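Local coordinates for flagellar biosynthesis protein flhA (Bacillus subtilis, PDB 3MIX), which takes part, through this cytosolic domain, in the export of flagellar proteins by the type III secretion system of the bacterial membrane, at residues Q193-L198 against L218-I223; K252-S257 against T261-Q266. One frame throughout, in Å; residues are numbered along the deposited sequence.

Overall arrangement
Both contacts belong to the helical part of the FlhA cytosolic domain and lie on the same side of the chain's centre, their own centres about 15 Å apart. Interaction 1 joins two separate helices, 192-205 and 220-232, through apolar groups, whereas interaction 2 is local, setting the loop after helix 240-250 against helix 257-267, which it precedes. Each is partly buried: interaction 1 has two buried residues and an exposed lysine margin, interaction 2 a single buried threonine beside partly exposed residues. Helix 220-232 ties them together, since it also packs on Thr261. They meet directly where Leu218 CD2 lies 3.8 Å from Thr255 CG2.

Interaction 1: Q193-L198 against L218-I223; sequences QETKQL and LSVGDI
Thr195 lays its methyl group against the first turn of helix 220-232, between the side chains of Val220 and Ile223. OG1 stands beside the backbone N (chi1 -58°), which puts CG2 anti to it and facing the neighbouring helix, while OG1 turns back along its own helix and is hydrogen-bonded to the carbonyl of Gly191. That division suits threonine to a buried position on a helix: the hydroxyl is satisfied locally and a compact apolar group is left for the interface. Thr195 CG2 lies 3.9 Å from Val220 CG1, and Val220 O is equally near Thr195 CG2. One turn further along, Thr195 CG2 and Ile223 CG2 are again 3.9 Å apart, the two side chains meeting at a slant.

Lys196 contributes its aliphatic part. Its CG sits 3.9 Å from Val220 CG1, and the two side chains run roughly at right angles. Lysine suits this exposed margin because its CG methylene packs on the valine while the charged end lies beyond the contact. On the Val220 side chain the same methyl, CG1, meets both Thr195 and Lys196.

The start of helix 220-232 is fixed by a capping box. Ser219, at the N-cap, accepts from the amide of Asp222 (Asp222 N to Ser219 OG, 3.0 Å), and Ser219 N donates in return to Asp222 OD2 at 3.2 Å, reaching it from above the carboxylate plane. Leu227 and Gln224 of the same helix also touch Thr195, and Phe244 packs on Ile223, so helix 240-250 covers the Ile223 side of the contact. No hydrogen bond links the two segments; their association rests on van der Waals contact between methyl and methylene groups, with the polar side-chain bonds made locally, at the N-terminal end of each helix.

Interaction 2: K252-S257 against T261-Q266; sequences KLTTDS and TEYTRQ
Thr254 opens an ST turn just ahead of helix 257-267 and, from the same side chain, reaches the ring of Tyr263. Its OG1 accepts from the backbone N two residues on (Asp256 N to Thr254 OG1, 3.0 Å, 154° at the hydrogen), which closes the turn. The methyl branch approaches the edge of the tyrosine near the ring plane. Threonine thus serves both needs: a hydroxyl to shape the turn and a methyl to meet an aromatic edge. The ring also stacks with Tyr250, and Thr246 of helix 240-250 touches it.

Asp256 suits the N-cap because its short carboxylate can turn to the helix start, where OD1 accepts from the amide of Leu259.

The tight side is that of Thr261, where Val226 and Lys229 of helix 220-232 touch it, a buried place that takes a small side chain. Its backbone joins the first helical turn, Thr261 N donating to Ser257 O at 3.1 Å, although the position of that carbonyl oxygen is doubtful. The loop side is looser and open to solvent around Leu253 and Thr255, and the Thr254 methyl is the side-chain touch there: Thr254 CG2 comes to 4.2 Å from Tyr263 CE2.

Interaction 1: Q193-L198 against L218-I223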
ATOM      1  N   GLN A 193     -13.437  -9.802  -0.092  1.00  9.56           N
ATOM      2  CA  GLN A 193     -14.511  -9.184  -0.847  1.00 10.01           C
ATOM      3  C   GLN A 193     -13.973  -8.468  -2.102  1.00  9.39           C
ATOM      4  O   GLN A 193     -14.515  -8.639  -3.191  1.00  9.80           O
ATOM      5  CB  GLN A 193     -15.348  -8.238   0.063  1.00 10.55           C
ATOM      6  CG  GLN A 193     -16.272  -9.031   1.071  1.00 12.19           C
ATOM      7  CD  GLN A 193     -17.290  -8.166   1.845  1.00 15.00           C
ATOM      8  OE1 GLN A 193     -17.139  -6.948   1.959  1.00 17.28           O
ATOM      9  NE2 GLN A 193     -18.342  -8.801   2.348  1.00 13.79           N
ATOM     10  N   GLU A 194     -12.916  -7.670  -1.949  1.00  8.62           N
ATOM     11  CA  GLU A 194     -12.338  -6.933  -3.083  1.00  8.42           C
ATOM     12  C   GLU A 194     -11.658  -7.897  -4.062  1.00  8.31           C
ATOM     13  O   GLU A 194     -11.757  -7.738  -5.271  1.00 10.23           O
ATOM     14  CB  GLU A 194     -11.313  -5.911  -2.587  1.00  8.08           C
ATOM     15  CG  GLU A 194     -11.909  -4.731  -1.812  1.00  9.96           C
ATOM     16  CD  GLU A 194     -12.320  -5.088  -0.369  1.00 15.16           C
ATOM     17  OE1 GLU A 194     -11.996  -6.192   0.185  1.00 13.99           O
ATOM     18  OE2 GLU A 194     -12.983  -4.226   0.221  1.00 18.90           O
ATOM     19  N   THR A 195     -10.989  -8.914  -3.542  1.00  7.79           N
ATOM     20  CA  THR A 195     -10.370  -9.911  -4.408  1.00  7.94           C
ATOM     21  C   THR A 195     -11.411 -10.607  -5.276  1.00  8.74           C
ATOM     22  O   THR A 195     -11.228 -10.731  -6.503  1.00  8.95           O
ATOM     23  CB  THR A 195      -9.558 -10.883  -3.567  1.00  7.72           C
ATOM     24  OG1 THR A 195      -8.604 -10.109  -2.850  1.00  7.25           O
ATOM     25  CG2 THR A 195      -8.837 -11.924  -4.440  1.00  7.87           C
ATOM     26  N   LYS A 196     -12.517 -11.017  -4.657  1.00  9.19           N
ATOM     27  CA  LYS A 196     -13.606 -11.645  -5.400  1.00 10.47           C
ATOM     28  C   LYS A 196     -14.236 -10.744  -6.452  1.00 10.89           C
ATOM     29  O   LYS A 196     -14.618 -11.197  -7.536  1.00 11.47           O
ATOM     30  CB  LYS A 196     -14.694 -12.158  -4.456  1.00 11.77           C
ATOM     31  CG  LYS A 196     -14.255 -13.424  -3.679  1.00 13.52           C
ATOM     32  CD  LYS A 196     -15.240 -13.765  -2.557  1.00 17.95           C
ATOM     33  CE  LYS A 196     -16.613 -14.179  -3.128  1.00 21.97           C
ATOM     34  NZ  LYS A 196     -16.449 -15.239  -4.217  1.00 26.86           N
ATOM     35  N   GLN A 197     -14.377  -9.472  -6.123  1.00 10.87           N
ATOM     36  CA  GLN A 197     -14.924  -8.524  -7.065  1.00 11.82           C
ATOM     37  C   GLN A 197     -14.029  -8.468  -8.329  1.00 10.70           C
ATOM     38  O   GLN A 197     -14.533  -8.497  -9.454  1.00 11.14           O
ATOM     39  CB  GLN A 197     -15.079  -7.172  -6.363  1.00 11.80           C
ATOM     40  CG  GLN A 197     -15.326  -5.986  -7.252  1.00 15.95           C
ATOM     41  CD  GLN A 197     -15.544  -4.698  -6.441  1.00 21.25           C
ATOM     42  OE1 GLN A 197     -14.809  -4.408  -5.483  1.00 23.62           O
ATOM     43  NE2 GLN A 197     -16.578  -3.937  -6.808  1.00 22.69           N
ATOM     44  N   LEU A 198     -12.713  -8.430  -8.124  1.00  9.36           N
ATOM     45  CA  LEU A 198     -11.740  -8.378  -9.233  1.00  9.15           C
ATOM     46  C   LEU A 198     -11.727  -9.658 -10.065  1.00 10.44           C
ATOM     47  O   LEU A 198     -11.675  -9.605 -11.288  1.00 11.07           O
ATOM     48  CB  LEU A 198     -10.343  -8.067  -8.693  1.00  8.24           C
ATOM     49  CG  LEU A 198     -10.258  -6.646  -8.109  1.00  7.98           C
ATOM     50  CD1 LEU A 198      -8.903  -6.402  -7.570  1.00  7.37           C
ATOM     51  CD2 LEU A 198     -10.601  -5.562  -9.198  1.00  8.62           C
ATOM     52  N   LEU A 218      -5.105 -22.403  -7.025  1.00 18.10           N
ATOM     53  CA  LEU A 218      -5.042 -21.282  -6.104  1.00 16.17           C
ATOM     54  C   LEU A 218      -6.395 -20.905  -5.516  1.00 15.81           C
ATOM     55  O   LEU A 218      -7.351 -20.664  -6.252  1.00 16.01           O
ATOM     56  CB  LEU A 218      -4.399 -20.069  -6.798  1.00 15.14           C
ATOM     57  CG  LEU A 218      -2.958 -20.254  -7.295  1.00 15.54           C
ATOM     58  CD1 LEU A 218      -2.384 -18.920  -7.851  1.00 12.01           C
ATOM     59  CD2 LEU A 218      -2.039 -20.801  -6.200  1.00 14.35           C
ATOM     60  N   SER A 219      -6.473 -20.834  -4.188  1.00 14.81           N
ATOM     61  CA  SER A 219      -7.688 -20.350  -3.531  1.00 14.15           C
ATOM     62  C   SER A 219      -7.833 -18.843  -3.703  1.00 12.16           C
ATOM     63  O   SER A 219      -6.853 -18.137  -3.987  1.00 11.18           O
ATOM     64  CB  SER A 219      -7.639 -20.690  -2.034  1.00 14.38           C
ATOM     65  OG  SER A 219      -6.591 -19.932  -1.417  1.00 15.89           O
ATOM     66  N   VAL A 220      -9.039 -18.320  -3.480  1.00 11.99           N
ATOM     67  CA  VAL A 220      -9.202 -16.861  -3.420  1.00 10.81           C
ATOM     68  C   VAL A 220      -8.184 -16.242  -2.441  1.00 10.13           C
ATOM     69  O   VAL A 220      -7.587 -15.188  -2.723  1.00  9.27           O
ATOM     70  CB  VAL A 220     -10.655 -16.460  -3.045  1.00 11.12           C
ATOM     71  CG1 VAL A 220     -10.765 -14.933  -2.839  1.00 10.14           C
ATOM     72  CG2 VAL A 220     -11.657 -16.980  -4.141  1.00 12.01           C
ATOM     73  N   GLY A 221      -7.972 -16.923  -1.311  1.00 10.74           N
ATOM     74  CA  GLY A 221      -7.074 -16.443  -0.247  1.00 10.46           C
ATOM     75  C   GLY A 221      -5.630 -16.334  -0.699  1.00 10.16           C
ATOM     76  O   GLY A 221      -4.946 -15.376  -0.377  1.00  9.61           O
ATOM     77  N   ASP A 222      -5.181 -17.306  -1.483  1.00 10.70           N
ATOM     78  CA  ASP A 222      -3.859 -17.262  -2.090  1.00 10.63           C
ATOM     79  C   ASP A 222      -3.688 -16.045  -3.023  1.00  9.65           C
ATOM     80  O   ASP A 222      -2.673 -15.360  -2.996  1.00  9.40           O
ATOM     81  CB  ASP A 222      -3.600 -18.556  -2.877  1.00 11.56           C
ATOM     82  CG  ASP A 222      -3.559 -19.774  -2.003  1.00 13.30           C
ATOM     83  OD1 ASP A 222      -3.399 -19.618  -0.780  1.00 20.03           O
ATOM     84  OD2 ASP A 222      -3.716 -20.904  -2.520  1.00 16.53           O
ATOM     85  N   ILE A 223      -4.685 -15.794  -3.859  1.00  9.33           N
ATOM     86  CA  ILE A 223      -4.655 -14.668  -4.796  1.00  8.63           C
ATOM     87  C   ILE A 223      -4.637 -13.339  -4.055  1.00  7.97           C
ATOM     88  O   ILE A 223      -3.854 -12.438  -4.391  1.00  7.66           O
ATOM     89  CB  ILE A 223      -5.862 -14.732  -5.771  1.00  8.72           C
ATOM     90  CG1 ILE A 223      -5.815 -16.028  -6.590  1.00  9.57           C
ATOM     91  CG2 ILE A 223      -5.980 -13.469  -6.620  1.00  8.16           C
ATOM     92  CD1 ILE A 223      -7.084 -16.219  -7.408  1.00 10.00           C
TER

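Interaction 2: K252-S257 against T261-Q266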
ATOM      1  N   LYS A 252       0.600 -24.207 -10.442  1.00 27.09           N
ATOM      2  CA  LYS A 252       0.698 -25.661 -10.309  1.00 30.65           C
ATOM      3  C   LYS A 252       2.068 -26.110  -9.799  1.00 31.67           C
ATOM      4  O   LYS A 252       2.235 -27.241  -9.353  1.00 33.53           O
ATOM      5  CB  LYS A 252       0.336 -26.372 -11.624  1.00 32.21           C
ATOM      6  CG  LYS A 252      -1.188 -26.510 -11.805  1.00 35.02           C
ATOM      7  CD  LYS A 252      -1.578 -27.086 -13.162  1.00 40.43           C
ATOM      8  CE  LYS A 252      -3.104 -27.073 -13.348  1.00 41.88           C
ATOM      9  NZ  LYS A 252      -3.673 -25.726 -13.681  1.00 40.72           N
ATOM     10  N   LEU A 253       3.032 -25.206  -9.863  1.00 31.07           N
ATOM     11  CA  LEU A 253       4.397 -25.475  -9.446  1.00 32.27           C
ATOM     12  C   LEU A 253       4.590 -25.016  -8.008  1.00 31.41           C
ATOM     13  O   LEU A 253       5.455 -25.524  -7.315  1.00 33.06           O
ATOM     14  CB  LEU A 253       5.403 -24.760 -10.369  1.00 32.20           C
ATOM     15  CG  LEU A 253       5.410 -25.110 -11.871  1.00 34.34           C
ATOM     16  CD1 LEU A 253       6.408 -24.241 -12.654  1.00 35.27           C
ATOM     17  CD2 LEU A 253       5.676 -26.608 -12.117  1.00 36.21           C
ATOM     18  N   THR A 254       3.776 -24.054  -7.574  1.00 29.23           N
ATOM     19  CA  THR A 254       3.863 -23.493  -6.228  1.00 28.24           C
ATOM     20  C   THR A 254       2.614 -22.703  -5.858  1.00 26.45           C
ATOM     21  O   THR A 254       2.047 -21.979  -6.697  1.00 24.42           O
ATOM     22  CB  THR A 254       5.118 -22.573  -6.041  1.00 28.23           C
ATOM     23  OG1 THR A 254       5.123 -22.068  -4.712  1.00 28.25           O
ATOM     24  CG2 THR A 254       5.108 -21.372  -6.986  1.00 27.50           C
ATOM     25  N   THR A 255       2.196 -22.832  -4.598  1.00 26.14           N
ATOM     26  CA  THR A 255       1.131 -21.987  -4.059  1.00 24.54           C
ATOM     27  C   THR A 255       1.678 -20.971  -3.069  1.00 23.44           C
ATOM     28  O   THR A 255       0.906 -20.224  -2.436  1.00 22.67           O
ATOM     29  CB  THR A 255      -0.012 -22.801  -3.406  1.00 25.38           C
ATOM     30  OG1 THR A 255       0.489 -23.469  -2.237  1.00 29.32           O
ATOM     31  CG2 THR A 255      -0.589 -23.828  -4.381  1.00 25.55           C
ATOM     32  N   ASP A 256       3.003 -20.918  -2.957  1.00 23.70           N
ATOM     33  CA  ASP A 256       3.670 -19.957  -2.084  1.00 23.70           C
ATOM     34  C   ASP A 256       3.505 -18.523  -2.605  1.00 21.63           C
ATOM     35  O   ASP A 256       4.041 -18.171  -3.656  1.00 21.08           O
ATOM     36  CB  ASP A 256       5.154 -20.302  -1.958  1.00 25.54           C
ATOM     37  CG  ASP A 256       5.889 -19.383  -0.981  1.00 27.77           C
ATOM     38  OD1 ASP A 256       5.606 -18.176  -0.948  1.00 30.27           O
ATOM     39  OD2 ASP A 256       6.768 -19.864  -0.242  1.00 33.86           O
ATOM     40  N   SER A 257       2.798 -17.698  -1.844  1.00 20.41           N
ATOM     41  CA  SER A 257       2.439 -16.367  -2.296  1.00 19.15           C
ATOM     42  C   SER A 257       3.637 -15.443  -2.359  1.00 19.41           C
ATOM     43  O   SER A 257       3.662 -14.547  -3.166  1.00 17.87           O
ATOM     44  CB  SER A 257       1.329 -15.765  -1.442  1.00 17.61           C
ATOM     45  OG  SER A 257       1.872 -15.294  -0.216  1.00 21.17           O
ATOM     46  N   THR A 261       4.480 -13.874  -6.082  1.00 13.23           N
ATOM     47  CA  THR A 261       4.583 -12.454  -6.290  1.00 12.56           C
ATOM     48  C   THR A 261       5.885 -11.998  -6.943  1.00 12.82           C
ATOM     49  O   THR A 261       5.849 -11.067  -7.756  1.00 12.46           O
ATOM     50  CB  THR A 261       3.970 -11.504  -5.153  1.00 13.11           C
ATOM     51  OG1 THR A 261       4.931 -10.558  -4.656  1.00 18.54           O
ATOM     52  CG2 THR A 261       3.195 -12.209  -4.101  1.00 10.60           C
ATOM     53  N   GLU A 262       6.995 -12.702  -6.689  1.00 14.25           N
ATOM     54  CA  GLU A 262       8.242 -12.436  -7.426  1.00 15.79           C
ATOM     55  C   GLU A 262       8.043 -12.653  -8.942  1.00 15.31           C
ATOM     56  O   GLU A 262       8.412 -11.813  -9.744  1.00 15.98           O
ATOM     57  CB  GLU A 262       9.446 -13.241  -6.874  1.00 17.96           C
ATOM     58  CG  GLU A 262       9.919 -12.827  -5.453  1.00 19.99           C
ATOM     59  CD  GLU A 262       9.987 -11.291  -5.233  1.00 22.33           C
ATOM     60  OE1 GLU A 262      10.916 -10.633  -5.761  1.00 23.50           O
ATOM     61  OE2 GLU A 262       9.131 -10.741  -4.492  1.00 20.96           O
ATOM     62  N   TYR A 263       7.411 -13.755  -9.326  1.00 15.25           N
ATOM     63  CA  TYR A 263       7.119 -14.023 -10.741  1.00 15.45           C
ATOM     64  C   TYR A 263       6.176 -13.007 -11.333  1.00 13.91           C
ATOM     65  O   TYR A 263       6.320 -12.623 -12.490  1.00 14.29           O
ATOM     66  CB  TYR A 263       6.522 -15.419 -10.940  1.00 15.91           C
ATOM     67  CG  TYR A 263       7.345 -16.521 -10.367  1.00 18.75           C
ATOM     68  CD1 TYR A 263       8.713 -16.581 -10.586  1.00 23.74           C
ATOM     69  CD2 TYR A 263       6.746 -17.539  -9.630  1.00 21.79           C
ATOM     70  CE1 TYR A 263       9.485 -17.622 -10.049  1.00 27.81           C
ATOM     71  CE2 TYR A 263       7.499 -18.570  -9.072  1.00 24.48           C
ATOM     72  CZ  TYR A 263       8.858 -18.608  -9.295  1.00 28.48           C
ATOM     73  OH  TYR A 263       9.596 -19.647  -8.756  1.00 37.23           O
ATOM     74  N   THR A 264       5.193 -12.584 -10.544  1.00 12.72           N
ATOM     75  CA  THR A 264       4.225 -11.591 -11.020  1.00 11.82           C
ATOM     76  C   THR A 264       4.899 -10.231 -11.219  1.00 12.17           C
ATOM     77  O   THR A 264       4.716  -9.598 -12.260  1.00 12.31           O
ATOM     78  CB  THR A 264       3.001 -11.510 -10.082  1.00 10.69           C
ATOM     79  OG1 THR A 264       2.376 -12.808  -9.994  1.00 10.65           O
ATOM     80  CG2 THR A 264       1.995 -10.521 -10.596  1.00 10.01           C
ATOM     81  N   ARG A 265       5.668  -9.776 -10.233  1.00 12.51           N
ATOM     82  CA  ARG A 265       6.438  -8.532 -10.381  1.00 14.07           C
ATOM     83  C   ARG A 265       7.291  -8.561 -11.676  1.00 15.94           C
ATOM     84  O   ARG A 265       7.260  -7.614 -12.463  1.00 16.61           O
ATOM     85  CB  ARG A 265       7.333  -8.304  -9.157  1.00 15.04           C
ATOM     86  CG  ARG A 265       6.573  -7.968  -7.839  1.00 12.92           C
ATOM     87  CD  ARG A 265       7.573  -7.912  -6.656  1.00 15.02           C
ATOM     88  NE  ARG A 265       8.676  -6.975  -6.915  1.00 15.86           N
ATOM     89  CZ  ARG A 265       8.611  -5.668  -6.679  1.00 18.20           C
ATOM     90  NH1 ARG A 265       7.518  -5.131  -6.136  1.00 18.23           N
ATOM     91  NH2 ARG A 265       9.643  -4.893  -6.969  1.00 20.26           N
ATOM     92  N   GLN A 266       8.006  -9.658 -11.921  1.00 17.27           N
ATOM     93  CA  GLN A 266       8.792  -9.806 -13.162  1.00 19.23           C
ATOM     94  C   GLN A 266       7.902  -9.697 -14.403  1.00 18.83           C
ATOM     95  O   GLN A 266       8.218  -8.961 -15.358  1.00 19.83           O
ATOM     96  CB  GLN A 266       9.566 -11.127 -13.169  1.00 20.75           C
ATOM     97  CG  GLN A 266      10.565 -11.263 -14.331  1.00 26.07           C
ATOM     98  CD  GLN A 266      11.187 -12.660 -14.438  1.00 30.94           C
ATOM     99  OE1 GLN A 266      11.618 -13.076 -15.519  1.00 34.13           O
ATOM    100  NE2 GLN A 266      11.237 -13.385 -13.323  1.00 32.93           N
TER